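Local coordinates for 2,4-dihydroxyhept-2-ene-1,7-dioic acid aldolase (Kordia algicida OT-1, PDB 6BDE), which binds heme b and, as a member of the H-NOX family, probably senses nitric oxide or a related diatomic gas through the heme iron, at residues A[127-138]-A[168-178]; A[4-12]-A[69-77]. The protein carries 1 engineered substitution. All blocks are in the same frame, centred on the assembly; numbering follows the deposited sequence.

Interaction 1 of 2, residues A[127-138]-A[168-178]. With HEM (protoporphyrin IX containing Fe), chain B.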
loop_
_atom_site.group_PDB
_atom_site.type_symbol
_atom_site.label_atom_id
_atom_site.label_comp_id
_atom_site.label_asym_id
_atom_site.label_seq_id
_atom_site.Cartn_x
_atom_site.Cartn_y
_atom_site.Cartn_z
ATOM N N ASN A 127 -19.521 9.074 -5.981
ATOM C CA ASN A 127 -18.388 9.870 -5.528
ATOM C C ASN A 127 -18.049 9.631 -4.061
ATOM O O ASN A 127 -17.312 10.432 -3.473
ATOM C CB ASN A 127 -18.660 11.360 -5.761
ATOM C CG ASN A 127 -18.947 11.679 -7.214
ATOM O OD1 ASN A 127 -18.282 11.173 -8.119
ATOM N ND2 ASN A 127 -19.951 12.515 -7.446
ATOM N N SER A 128 -18.565 8.563 -3.454
ATOM C CA SER A 128 -18.267 8.238 -2.067
ATOM C C SER A 128 -18.088 6.734 -1.931
ATOM O O SER A 128 -18.642 5.953 -2.707
ATOM C CB SER A 128 -19.370 8.722 -1.118
ATOM O OG SER A 128 -18.887 8.818 0.210
ATOM N N LEU A 129 -17.306 6.335 -0.929
ATOM C CA LEU A 129 -17.039 4.923 -0.690
ATOM C C LEU A 129 -16.543 4.746 0.737
ATOM O O LEU A 129 -15.581 5.402 1.146
ATOM C CB LEU A 129 -16.004 4.380 -1.682
ATOM C CG LEU A 129 -15.606 2.913 -1.496
ATOM C CD1 LEU A 129 -16.789 2.007 -1.792
ATOM C CD2 LEU A 129 -14.423 2.565 -2.382
ATOM N N THR A 130 -17.202 3.864 1.486
ATOM C CA THR A 130 -16.795 3.518 2.842
ATOM C C THR A 130 -16.467 2.033 2.876
ATOM O O THR A 130 -17.328 1.198 2.581
ATOM C CB THR A 130 -17.889 3.855 3.857
ATOM O OG1 THR A 130 -18.120 5.270 3.863
ATOM C CG2 THR A 130 -17.477 3.408 5.254
ATOM N N MET A 131 -15.225 1.708 3.229
ATOM C CA MET A 131 -14.755 0.332 3.251
ATOM C C MET A 131 -14.077 0.029 4.579
ATOM O O MET A 131 -13.499 0.913 5.218
ATOM C CB MET A 131 -13.774 0.050 2.105
ATOM C CG MET A 131 -14.396 0.073 0.723
ATOM S SD MET A 131 -13.266 -0.563 -0.528
ATOM C CE MET A 131 -11.897 0.577 -0.358
ATOM N N ILE A 132 -14.150 -1.234 4.983
ATOM C CA ILE A 132 -13.474 -1.723 6.178
ATOM C C ILE A 132 -12.232 -2.485 5.739
ATOM O O ILE A 132 -12.327 -3.466 4.990
ATOM C CB ILE A 132 -14.394 -2.611 7.030
ATOM C CG1 ILE A 132 -15.676 -1.864 7.394
ATOM C CG2 ILE A 132 -13.671 -3.059 8.291
ATOM C CD1 ILE A 132 -15.441 -0.615 8.216
ATOM N N TYR A 133 -11.073 -2.032 6.199
ATOM C CA TYR A 133 -9.800 -2.682 5.925
ATOM C C TYR A 133 -9.437 -3.563 7.111
ATOM O O TYR A 133 -9.484 -3.112 8.259
ATOM C CB TYR A 133 -8.708 -1.638 5.671
ATOM C CG TYR A 133 -7.286 -2.152 5.769
ATOM C CD1 TYR A 133 -6.649 -2.700 4.664
ATOM C CD2 TYR A 133 -6.572 -2.062 6.958
ATOM C CE1 TYR A 133 -5.349 -3.160 4.744
ATOM C CE2 TYR A 133 -5.272 -2.524 7.048
ATOM C CZ TYR A 133 -4.665 -3.071 5.937
ATOM O OH TYR A 133 -3.369 -3.530 6.016
ATOM N N LYS A 134 -9.088 -4.817 6.836
ATOM C CA LYS A 134 -8.697 -5.760 7.877
ATOM C C LYS A 134 -7.434 -6.483 7.438
ATOM O O LYS A 134 -7.403 -7.082 6.358
ATOM C CB LYS A 134 -9.820 -6.761 8.170
ATOM C CG LYS A 134 -10.917 -6.205 9.061
ATOM C CD LYS A 134 -11.833 -7.300 9.582
ATOM C CE LYS A 134 -12.972 -6.709 10.398
ATOM N NZ LYS A 134 -13.830 -7.754 11.019
ATOM N N SER A 135 -6.401 -6.423 8.277
ATOM C CA SER A 135 -5.147 -7.123 8.028
ATOM C C SER A 135 -4.287 -7.126 9.283
ATOM O O SER A 135 -4.106 -6.081 9.916
ATOM C CB SER A 135 -4.382 -6.480 6.871
ATOM O OG SER A 135 -3.073 -7.016 6.776
ATOM N N SER A 136 -3.746 -8.291 9.646
ATOM C CA SER A 136 -2.870 -8.370 10.810
ATOM C C SER A 136 -1.604 -7.541 10.636
ATOM O O SER A 136 -0.930 -7.243 11.629
ATOM C CB SER A 136 -2.500 -9.827 11.089
ATOM O OG SER A 136 -1.758 -10.374 10.012
ATOM N N ARG A 137 -1.269 -7.164 9.404
ATOM C CA ARG A 137 -0.052 -6.417 9.118
ATOM C C ARG A 137 -0.217 -4.913 9.288
ATOM O O ARG A 137 0.790 -4.194 9.291
ATOM C CB ARG A 137 0.428 -6.738 7.697
ATOM C CG ARG A 137 0.819 -8.202 7.519
ATOM C CD ARG A 137 1.026 -8.563 6.059
ATOM N NE ARG A 137 -0.237 -8.756 5.354
ATOM C CZ ARG A 137 -0.948 -9.879 5.389
ATOM N NH1 ARG A 137 -0.524 -10.914 6.101
ATOM N NH2 ARG A 137 -2.086 -9.966 4.714
ATOM N N ALA A 138 -1.452 -4.426 9.426
ATOM C CA ALA A 138 -1.729 -3.025 9.755
ATOM C C ALA A 138 -1.052 -2.068 8.776
ATOM O O ALA A 138 -0.443 -1.071 9.168
ATOM C CB ALA A 138 -1.317 -2.711 11.194
ATOM N N ASP A 168 -4.396 -1.069 17.069
ATOM C CA ASP A 168 -3.166 -1.497 16.413
ATOM C C ASP A 168 -3.228 -1.391 14.891
ATOM O O ASP A 168 -2.293 -1.834 14.217
ATOM C CB ASP A 168 -2.816 -2.931 16.827
ATOM C CG ASP A 168 -3.918 -3.928 16.509
ATOM O OD1 ASP A 168 -4.894 -3.564 15.819
ATOM O OD2 ASP A 168 -3.805 -5.089 16.955
ATOM N N GLY A 169 -4.299 -0.825 14.340
ATOM C CA GLY A 169 -4.403 -0.628 12.909
ATOM C C GLY A 169 -4.754 -1.858 12.105
ATOM O O GLY A 169 -4.649 -1.820 10.874
ATOM N N THR A 170 -5.168 -2.947 12.751
ATOM C CA THR A 170 -5.536 -4.161 12.034
ATOM C C THR A 170 -6.982 -4.157 11.557
ATOM O O THR A 170 -7.373 -5.062 10.812
ATOM C CB THR A 170 -5.288 -5.396 12.910
ATOM O OG1 THR A 170 -6.015 -5.273 14.136
ATOM C CG2 THR A 170 -3.802 -5.540 13.215
ATOM N N GLU A 171 -7.780 -3.176 11.973
ATOM C CA GLU A 171 -9.119 -2.964 11.431
ATOM C C GLU A 171 -9.328 -1.461 11.316
ATOM O O GLU A 171 -9.369 -0.760 12.332
ATOM C CB GLU A 171 -10.197 -3.602 12.307
ATOM C CG GLU A 171 -11.595 -3.485 11.718
ATOM C CD GLU A 171 -12.670 -4.019 12.642
ATOM O OE1 GLU A 171 -12.323 -4.678 13.645
ATOM O OE2 GLU A 171 -13.864 -3.776 12.367
ATOM N N VAL A 172 -9.444 -0.966 10.086
ATOM C CA VAL A 172 -9.506 0.465 9.812
ATOM C C VAL A 172 -10.667 0.734 8.868
ATOM O O VAL A 172 -10.789 0.082 7.824
ATOM C CB VAL A 172 -8.189 0.985 9.205
ATOM C CG1 VAL A 172 -8.268 2.487 8.967
ATOM C CG2 VAL A 172 -7.009 0.643 10.104
ATOM N N LYS A 173 -11.513 1.697 9.228
ATOM C CA LYS A 173 -12.602 2.138 8.367
ATOM C C LYS A 173 -12.105 3.270 7.474
ATOM O O LYS A 173 -11.650 4.305 7.973
ATOM C CB LYS A 173 -13.801 2.594 9.194
ATOM C CG LYS A 173 -15.003 3.016 8.361
ATOM C CD LYS A 173 -16.006 3.802 9.190
ATOM C CE LYS A 173 -17.422 3.293 8.978
ATOM N NZ LYS A 173 -18.418 4.066 9.769
ATOM N N PHE A 174 -12.189 3.071 6.162
ATOM C CA PHE A 174 -11.823 4.087 5.183
ATOM C C PHE A 174 -13.084 4.821 4.743
ATOM O O PHE A 174 -14.022 4.197 4.235
ATOM C CB PHE A 174 -11.129 3.461 3.973
ATOM C CG PHE A 174 -9.679 3.136 4.197
ATOM C CD1 PHE A 174 -9.308 2.055 4.979
ATOM C CD2 PHE A 174 -8.687 3.902 3.609
ATOM C CE1 PHE A 174 -7.973 1.751 5.178
ATOM C CE2 PHE A 174 -7.352 3.602 3.803
ATOM C CZ PHE A 174 -6.993 2.527 4.589
ATOM N N ILE A 175 -13.104 6.134 4.934
ATOM C CA ILE A 175 -14.202 6.980 4.479
ATOM C C ILE A 175 -13.658 7.827 3.336
ATOM O O ILE A 175 -12.922 8.795 3.558
ATOM C CB ILE A 175 -14.772 7.846 5.607
ATOM C CG1 ILE A 175 -15.076 6.986 6.835
ATOM C CG2 ILE A 175 -16.028 8.563 5.140
ATOM C CD1 ILE A 175 -15.656 7.759 7.999
ATOM N N ILE A 176 -14.013 7.460 2.109
ATOM C CA ILE A 176 -13.479 8.080 0.902
ATOM C C ILE A 176 -14.561 8.951 0.280
ATOM O O ILE A 176 -15.671 8.477 0.007
ATOM C CB ILE A 176 -12.984 7.023 -0.098
ATOM C CG1 ILE A 176 -11.962 6.099 0.564
ATOM C CG2 ILE A 176 -12.388 7.692 -1.323
ATOM C CD1 ILE A 176 -12.017 4.670 0.065
ATOM N N ASN A 177 -14.237 10.222 0.050
ATOM C CA ASN A 177 -15.158 11.172 -0.567
ATOM C C ASN A 177 -14.410 11.930 -1.652
ATOM O O ASN A 177 -13.472 12.677 -1.355
ATOM C CB ASN A 177 -15.737 12.135 0.470
ATOM C CG ASN A 177 -17.010 11.612 1.103
ATOM O OD1 ASN A 177 -18.096 11.734 0.535
ATOM N ND2 ASN A 177 -16.885 11.028 2.289
ATOM N N LYS A 178 -14.818 11.736 -2.905
ATOM C CA LYS A 178 -14.208 12.471 -4.003
ATOM C C LYS A 178 -14.440 13.965 -3.819
ATOM O O LYS A 178 -15.545 14.406 -3.497
ATOM C CB LYS A 178 -14.773 12.000 -5.343
ATOM C CG LYS A 178 -13.716 11.837 -6.428
ATOM C CD LYS A 178 -14.314 11.283 -7.709
ATOM C CE LYS A 178 -15.269 12.275 -8.346
ATOM N NZ LYS A 178 -15.952 11.697 -9.534
HETATM C CHA HEM B . -0.522 -6.269 -0.683
HETATM C CHB HEM B . -0.767 -6.480 -6.103
HETATM C CHC HEM B . -4.531 -2.454 -6.108
HETATM C CHD HEM B . -4.104 -2.069 -0.686
HETATM C C1A HEM B . -0.517 -6.411 -2.381
HETATM C C2A HEM B . 0.593 -7.204 -2.755
HETATM C C3A HEM B . 0.526 -7.254 -4.088
HETATM C C4A HEM B . -0.609 -6.485 -4.414
HETATM C CMA HEM B . 1.465 -7.987 -5.044
HETATM C CAA HEM B . 1.617 -7.881 -1.845
HETATM C CBA HEM B . 1.080 -9.269 -1.481
HETATM C CGA HEM B . 2.105 -10.070 -0.683
HETATM O O1A HEM B . 1.911 -11.297 -0.468
HETATM O O2A HEM B . 3.142 -9.512 -0.238
HETATM C C1B HEM B . -1.857 -5.266 -6.383
HETATM C C2B HEM B . -2.034 -4.745 -7.823
HETATM C C3B HEM B . -3.016 -3.712 -7.749
HETATM C C4B HEM B . -3.394 -3.650 -6.298
HETATM C CMB HEM B . -1.310 -5.247 -9.072
HETATM C CAB HEM B . -3.585 -2.864 -8.881
HETATM C CBB HEM B . -4.158 -3.430 -9.922
HETATM C C1C HEM B . -4.483 -2.186 -4.417
HETATM C C2C HEM B . -5.096 -0.956 -4.091
HETATM C C3C HEM B . -4.987 -0.868 -2.755
HETATM C C4C HEM B . -4.324 -2.049 -2.370
HETATM C CMC HEM B . -5.742 0.047 -5.044
HETATM C CAC HEM B . -5.485 0.254 -1.850
HETATM C CBC HEM B . -6.584 0.086 -1.148
HETATM C C1D HEM B . -2.984 -3.298 -0.488
HETATM C C2D HEM B . -2.415 -3.228 0.909
HETATM C C3D HEM B . -1.478 -4.294 0.972
HETATM C C4D HEM B . -1.510 -4.978 -0.412
HETATM C CMD HEM B . -2.774 -2.246 2.022
HETATM C CAD HEM B . -0.617 -4.680 2.175
HETATM C CBD HEM B . -0.963 -6.080 2.672
HETATM C CGD HEM B . -1.939 -5.966 3.838
HETATM O O1D HEM B . -2.501 -4.865 4.075
HETATM O O2D HEM B . -2.181 -6.975 4.551
HETATM N NA HEM B . -1.310 -5.840 -3.383
HETATM N NB HEM B . -2.684 -4.516 -5.320
HETATM N NC HEM B . -3.901 -2.925 -3.381
HETATM N ND HEM B . -2.440 -4.304 -1.442
HETATM FE FE HEM B . -3.002 -4.732 -3.337
HETATM O O HOH W 1 -15.454 -5.856 12.400
#
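Tyr133 meets Val172 and Phe174 on the face of the sheet that looks into the protein. Its CB sits 3.5 Å from CE1 of Phe174, and CD2 of its ring runs obliquely past the branched CB of Val172. Two backbone bonds fix this pair: Tyr133 N donates to Val172 O at 2.7 Å, and Val172 N returns a bond to Tyr133 O at 2.8 Å. With chi1 at 163°, CG lies opposite the backbone N, which carries the ring toward the heme. There Tyr133 OH donates to heme O1D, 2.5 Å away and near the ring plane, and is also hydrogen-bonded to Met139 N, while Gly169 O lies at another part of the edge. The second propionate oxygen, heme O2D, takes NE of Arg137 at 2.8 Å and a weak second bond from NH2. The Ser135 hydroxyl also bonds O2D, but the modelled separation is so short that its exact length is doubtful.

Ser135 OG also accepts from Arg137 N in an ST turn, tying the two propionate-binding residues together, and Ser135 N is held by Thr170 O at 3.0 Å. Thr170 is positioned in turn by Asp168, whose OD1 accepts from Thr170 N, closing an Asx turn, and also from the Thr170 hydroxyl, both from the same face of the carboxylate. On the other face of the sheet, a water links the Lys134 ammonium to Glu171; Lys134 NZ and Glu171 OE2 remain 4.2 Å apart. At the far end, NZ of Lys178 donates to Asn127 OD1 (2.8 Å) from above the amide plane. Further out, Met147 of helix 140-153 touches Met131 and Phe174.

The N-to-C directions of the two strand segments lie 158° apart, hydrogen-bonded and non-hydrogen-bonded antiparallel pairs alternating. Tyr133, Ser135 and Arg137, at the end of strand 128-134 and in the type I turn that follows, form the Tyr-x-Ser-x-Arg heme-propionate motif characteristic of H-NOX domains.

Interaction 2 of 2, residues A[4-12]-A[69-77]. Engineered in segment 69-77: Gly71 (natural residue Ala). With HEM (protoporphyrin IX containing Fe), chain B.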
loop_
_atom_site.group_PDB
_atom_site.type_symbol
_atom_site.label_atom_id
_atom_site.label_comp_id
_atom_site.label_asym_id
_atom_site.label_seq_id
_atom_site.Cartn_x
_atom_site.Cartn_y
_atom_site.Cartn_z
ATOM N N ILE A 4 8.649 -8.883 -4.130
ATOM C CA ILE A 4 8.540 -7.628 -4.870
ATOM C C ILE A 4 8.269 -6.469 -3.921
ATOM O O ILE A 4 8.715 -5.340 -4.163
ATOM C CB ILE A 4 7.455 -7.743 -5.961
ATOM C CG1 ILE A 4 7.334 -6.435 -6.748
ATOM C CG2 ILE A 4 6.115 -8.141 -5.355
ATOM C CD1 ILE A 4 8.505 -6.167 -7.667
ATOM N N ILE A 5 7.556 -6.726 -2.823
ATOM C CA ILE A 5 7.314 -5.680 -1.835
ATOM C C ILE A 5 8.612 -5.300 -1.135
ATOM O O ILE A 5 8.846 -4.126 -0.828
ATOM C CB ILE A 5 6.239 -6.136 -0.833
ATOM C CG1 ILE A 5 5.004 -6.643 -1.578
ATOM C CG2 ILE A 5 5.861 -4.999 0.102
ATOM C CD1 ILE A 5 4.342 -5.589 -2.438
ATOM N N PHE A 6 9.481 -6.282 -0.881
ATOM C CA PHE A 6 10.755 -5.997 -0.227
ATOM C C PHE A 6 11.703 -5.256 -1.163
ATOM O O PHE A 6 12.325 -4.262 -0.773
ATOM C CB PHE A 6 11.397 -7.297 0.261
ATOM C CG PHE A 6 10.768 -7.860 1.503
ATOM C CD1 PHE A 6 11.170 -7.429 2.757
ATOM C CD2 PHE A 6 9.782 -8.828 1.417
ATOM C CE1 PHE A 6 10.594 -7.950 3.902
ATOM C CE2 PHE A 6 9.202 -9.354 2.557
ATOM C CZ PHE A 6 9.609 -8.913 3.801
ATOM N N THR A 7 11.823 -5.729 -2.407
ATOM C CA THR A 7 12.791 -5.145 -3.332
ATOM C C THR A 7 12.437 -3.702 -3.676
ATOM O O THR A 7 13.313 -2.829 -3.697
ATOM C CB THR A 7 12.882 -5.991 -4.603
ATOM O OG1 THR A 7 11.594 -6.062 -5.228
ATOM C CG2 THR A 7 13.361 -7.399 -4.273
ATOM N N GLU A 8 11.159 -3.432 -3.950
ATOM C CA GLU A 8 10.745 -2.068 -4.263
ATOM C C GLU A 8 10.872 -1.151 -3.054
ATOM O O GLU A 8 11.160 0.041 -3.210
ATOM C CB GLU A 8 9.308 -2.057 -4.784
ATOM C CG GLU A 8 9.124 -2.742 -6.129
ATOM C CD GLU A 8 9.730 -1.959 -7.278
ATOM O OE1 GLU A 8 9.950 -0.739 -7.122
ATOM O OE2 GLU A 8 9.986 -2.565 -8.340
ATOM N N PHE A 9 10.667 -1.686 -1.848
ATOM C CA PHE A 9 10.787 -0.874 -0.641
ATOM C C PHE A 9 12.231 -0.453 -0.407
ATOM O O PHE A 9 12.517 0.732 -0.203
ATOM C CB PHE A 9 10.244 -1.645 0.564
ATOM C CG PHE A 9 10.565 -1.011 1.889
ATOM C CD1 PHE A 9 9.906 0.135 2.304
ATOM C CD2 PHE A 9 11.520 -1.568 2.725
ATOM C CE1 PHE A 9 10.198 0.718 3.525
ATOM C CE2 PHE A 9 11.817 -0.989 3.947
ATOM C CZ PHE A 9 11.154 0.155 4.348
ATOM N N LEU A 10 13.159 -1.413 -0.439
ATOM C CA LEU A 10 14.562 -1.078 -0.223
ATOM C C LEU A 10 15.115 -0.218 -1.352
ATOM O O LEU A 10 16.032 0.579 -1.128
ATOM C CB LEU A 10 15.386 -2.353 -0.059
ATOM C CG LEU A 10 14.980 -3.242 1.121
ATOM C CD1 LEU A 10 15.803 -4.520 1.141
ATOM C CD2 LEU A 10 15.112 -2.486 2.437
ATOM N N ASP A 11 14.576 -0.363 -2.565
ATOM C CA ASP A 11 14.923 0.564 -3.638
ATOM C C ASP A 11 14.523 1.987 -3.275
ATOM O O ASP A 11 15.284 2.934 -3.506
ATOM C CB ASP A 11 14.248 0.139 -4.944
ATOM C CG ASP A 11 14.997 -0.969 -5.656
ATOM O OD1 ASP A 11 16.115 -1.311 -5.216
ATOM O OD2 ASP A 11 14.468 -1.499 -6.656
ATOM N N LEU A 12 13.332 2.153 -2.696
ATOM C CA LEU A 12 12.876 3.479 -2.294
ATOM C C LEU A 12 13.699 4.017 -1.129
ATOM O O LEU A 12 13.962 5.223 -1.054
ATOM C CB LEU A 12 11.392 3.429 -1.931
ATOM C CG LEU A 12 10.677 4.768 -1.756
ATOM C CD1 LEU A 12 10.901 5.655 -2.970
ATOM C CD2 LEU A 12 9.194 4.547 -1.517
ATOM N N THR A 69 4.241 6.985 1.651
ATOM C CA THR A 69 5.127 7.273 0.527
ATOM C C THR A 69 5.397 6.019 -0.297
ATOM O O THR A 69 5.421 6.071 -1.532
ATOM C CB THR A 69 6.438 7.874 1.037
ATOM O OG1 THR A 69 6.167 9.115 1.703
ATOM C CG2 THR A 69 7.398 8.128 -0.116
ATOM N N TYR A 70 5.591 4.879 0.370
ATOM C CA TYR A 70 5.821 3.635 -0.357
ATOM C C TYR A 70 4.580 3.209 -1.132
ATOM O O TYR A 70 4.684 2.763 -2.282
ATOM C CB TYR A 70 6.258 2.532 0.606
ATOM C CG TYR A 70 6.558 1.219 -0.079
ATOM C CD1 TYR A 70 7.223 1.187 -1.298
ATOM C CD2 TYR A 70 6.177 0.011 0.490
ATOM C CE1 TYR A 70 7.498 -0.007 -1.933
ATOM C CE2 TYR A 70 6.449 -1.190 -0.137
ATOM C CZ TYR A 70 7.110 -1.192 -1.347
ATOM O OH TYR A 70 7.385 -2.384 -1.978
ATOM N N GLY A 71 3.400 3.334 -0.521
ATOM C CA GLY A 71 2.176 2.975 -1.220
ATOM C C GLY A 71 1.951 3.805 -2.469
ATOM O O GLY A 71 1.488 3.293 -3.492
ATOM N N GLU A 72 2.279 5.096 -2.406
ATOM C CA GLU A 72 2.185 5.933 -3.597
ATOM C C GLU A 72 3.194 5.498 -4.652
ATOM O O GLU A 72 2.886 5.496 -5.849
ATOM C CB GLU A 72 2.389 7.402 -3.225
ATOM C CG GLU A 72 1.313 7.958 -2.309
ATOM C CD GLU A 72 1.331 9.471 -2.228
ATOM O OE1 GLU A 72 2.373 10.076 -2.556
ATOM O OE2 GLU A 72 0.298 10.056 -1.839
ATOM N N HIS A 73 4.401 5.114 -4.225
ATOM C CA HIS A 73 5.407 4.657 -5.177
ATOM C C HIS A 73 5.017 3.322 -5.797
ATOM O O HIS A 73 5.289 3.077 -6.979
ATOM C CB HIS A 73 6.770 4.546 -4.493
ATOM C CG HIS A 73 7.782 3.780 -5.287
ATOM N ND1 HIS A 73 8.369 4.282 -6.428
ATOM C CD2 HIS A 73 8.307 2.544 -5.107
ATOM C CE1 HIS A 73 9.214 3.392 -6.915
ATOM N NE2 HIS A 73 9.195 2.328 -6.133
ATOM N N PHE A 74 4.378 2.444 -5.019
ATOM C CA PHE A 74 4.024 1.127 -5.535
ATOM C C PHE A 74 2.944 1.190 -6.606
ATOM O O PHE A 74 2.828 0.255 -7.404
ATOM C CB PHE A 74 3.572 0.209 -4.398
ATOM C CG PHE A 74 3.554 -1.247 -4.772
ATOM C CD1 PHE A 74 4.737 -1.961 -4.887
ATOM C CD2 PHE A 74 2.358 -1.898 -5.021
ATOM C CE1 PHE A 74 4.725 -3.298 -5.238
ATOM C CE2 PHE A 74 2.340 -3.237 -5.371
ATOM C CZ PHE A 74 3.525 -3.937 -5.479
ATOM N N PHE A 75 2.152 2.265 -6.643
ATOM C CA PHE A 75 1.165 2.403 -7.710
ATOM C C PHE A 75 1.843 2.512 -9.068
ATOM O O PHE A 75 1.331 1.995 -10.068
ATOM C CB PHE A 75 0.274 3.618 -7.455
ATOM C CG PHE A 75 -0.923 3.691 -8.362
ATOM C CD1 PHE A 75 -2.128 3.121 -7.987
ATOM C CD2 PHE A 75 -0.843 4.327 -9.590
ATOM C CE1 PHE A 75 -3.231 3.186 -8.819
ATOM C CE2 PHE A 75 -1.940 4.395 -10.427
ATOM C CZ PHE A 75 -3.136 3.823 -10.040
ATOM N N SER A 76 2.997 3.181 -9.126
ATOM C CA SER A 76 3.746 3.253 -10.374
ATOM C C SER A 76 4.267 1.884 -10.791
ATOM O O SER A 76 4.374 1.603 -11.990
ATOM C CB SER A 76 4.901 4.247 -10.241
ATOM O OG SER A 76 5.909 3.744 -9.382
ATOM N N VAL A 77 4.599 1.026 -9.823
ATOM C CA VAL A 77 4.956 -0.353 -10.146
ATOM C C VAL A 77 3.761 -1.076 -10.751
ATOM O O VAL A 77 3.904 -1.884 -11.676
ATOM C CB VAL A 77 5.481 -1.079 -8.893
ATOM C CG1 VAL A 77 5.944 -2.485 -9.246
ATOM C CG2 VAL A 77 6.605 -0.283 -8.247
HETATM C CHA HEM B . -0.522 -6.269 -0.683
HETATM C CHB HEM B . -0.767 -6.480 -6.103
HETATM C CHC HEM B . -4.531 -2.454 -6.108
HETATM C CHD HEM B . -4.104 -2.069 -0.686
HETATM C C1A HEM B . -0.517 -6.411 -2.381
HETATM C C2A HEM B . 0.593 -7.204 -2.755
HETATM C C3A HEM B . 0.526 -7.254 -4.088
HETATM C C4A HEM B . -0.609 -6.485 -4.414
HETATM C CMA HEM B . 1.465 -7.987 -5.044
HETATM C CAA HEM B . 1.617 -7.881 -1.845
HETATM C CBA HEM B . 1.080 -9.269 -1.481
HETATM C CGA HEM B . 2.105 -10.070 -0.683
HETATM O O1A HEM B . 1.911 -11.297 -0.468
HETATM O O2A HEM B . 3.142 -9.512 -0.238
HETATM C C1B HEM B . -1.857 -5.266 -6.383
HETATM C C2B HEM B . -2.034 -4.745 -7.823
HETATM C C3B HEM B . -3.016 -3.712 -7.749
HETATM C C4B HEM B . -3.394 -3.650 -6.298
HETATM C CMB HEM B . -1.310 -5.247 -9.072
HETATM C CAB HEM B . -3.585 -2.864 -8.881
HETATM C CBB HEM B . -4.158 -3.430 -9.922
HETATM C C1C HEM B . -4.483 -2.186 -4.417
HETATM C C2C HEM B . -5.096 -0.956 -4.091
HETATM C C3C HEM B . -4.987 -0.868 -2.755
HETATM C C4C HEM B . -4.324 -2.049 -2.370
HETATM C CMC HEM B . -5.742 0.047 -5.044
HETATM C CAC HEM B . -5.485 0.254 -1.850
HETATM C CBC HEM B . -6.584 0.086 -1.148
HETATM C C1D HEM B . -2.984 -3.298 -0.488
HETATM C C2D HEM B . -2.415 -3.228 0.909
HETATM C C3D HEM B . -1.478 -4.294 0.972
HETATM C C4D HEM B . -1.510 -4.978 -0.412
HETATM C CMD HEM B . -2.774 -2.246 2.022
HETATM C CAD HEM B . -0.617 -4.680 2.175
HETATM C CBD HEM B . -0.963 -6.080 2.672
HETATM C CGD HEM B . -1.939 -5.966 3.838
HETATM O O1D HEM B . -2.501 -4.865 4.075
HETATM O O2D HEM B . -2.181 -6.975 4.551
HETATM N NA HEM B . -1.310 -5.840 -3.383
HETATM N NB HEM B . -2.684 -4.516 -5.320
HETATM N NC HEM B . -3.901 -2.925 -3.381
HETATM N ND HEM B . -2.440 -4.304 -1.442
HETATM FE FE HEM B . -3.002 -4.732 -3.337
#
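The Tyr70 ring has Phe9 CB over one face, 3.7 Å above the plane and offset toward the rim, with Ile5 CG2 and Glu8 CB at its edge. The Phe9 ring directs its own edge at the Tyr70 face, a T-shaped pair with centroids 5.6 Å apart and planes at 68°. His73 carries Leu12 CD1 over a face and Glu8 OE1 at its edge. Ile4 CG1 lies near the plane of the Phe74 ring at its edge, whereas Ile5 CD1 approaches obliquely, 3.6 Å from Phe74 CZ.

Tyr70 is thus a knob seated among Ile5, Glu8, Phe9 and Leu12 of the other helix. A chi1 of -178° swings CG away from the backbone N, and the hydroxyl reaches Ile5 O, which already accepts from Phe9 N within helix 4-12. Tyr70 OH lies 2.5 Å from Ile5 O, a short contact whose poor geometry makes it a weak bond. A second weak bond runs from His73 NE2 to Glu8 OE1 (3.3 Å), made possible by the bend of Glu8 at chi2.

Ile5 CD1 also lies 3.6 Å from heme CAA, joining the contact to the root of a propionate arm. Outside the pair, Phe142 meets the Tyr70 ring, and Met48, Leu52 and Leu55 of helix 45-59 touch Phe9.

Aromatic and aliphatic packing therefore dominates this helix-helix crossing; the two hydrogen bonds, both of weak geometry, probably add specificity more than strength.

Interactions 1 and 2 touch the same heme from opposite sides of the chain's centre, their centres about 20 Å apart and their nearest atoms about 8 Å apart. Both are partly buried, interaction 2 lying nearer the middle of the molecule. Interaction 1 is a strand pair governed by regular backbone hydrogen bonds, with one hydrophobic face, one mixed face of polar, charged and isoleucine side chains, and a polar grip on one propionate. Interaction 2 joins two helices mainly through side chains, with one hydroxyl reaching a backbone carbonyl, and meets the other propionate's arm with a hydrocarbon contact. Helix 140-153 spans them, Met147 packing against the sheet and Phe142 against Tyr70.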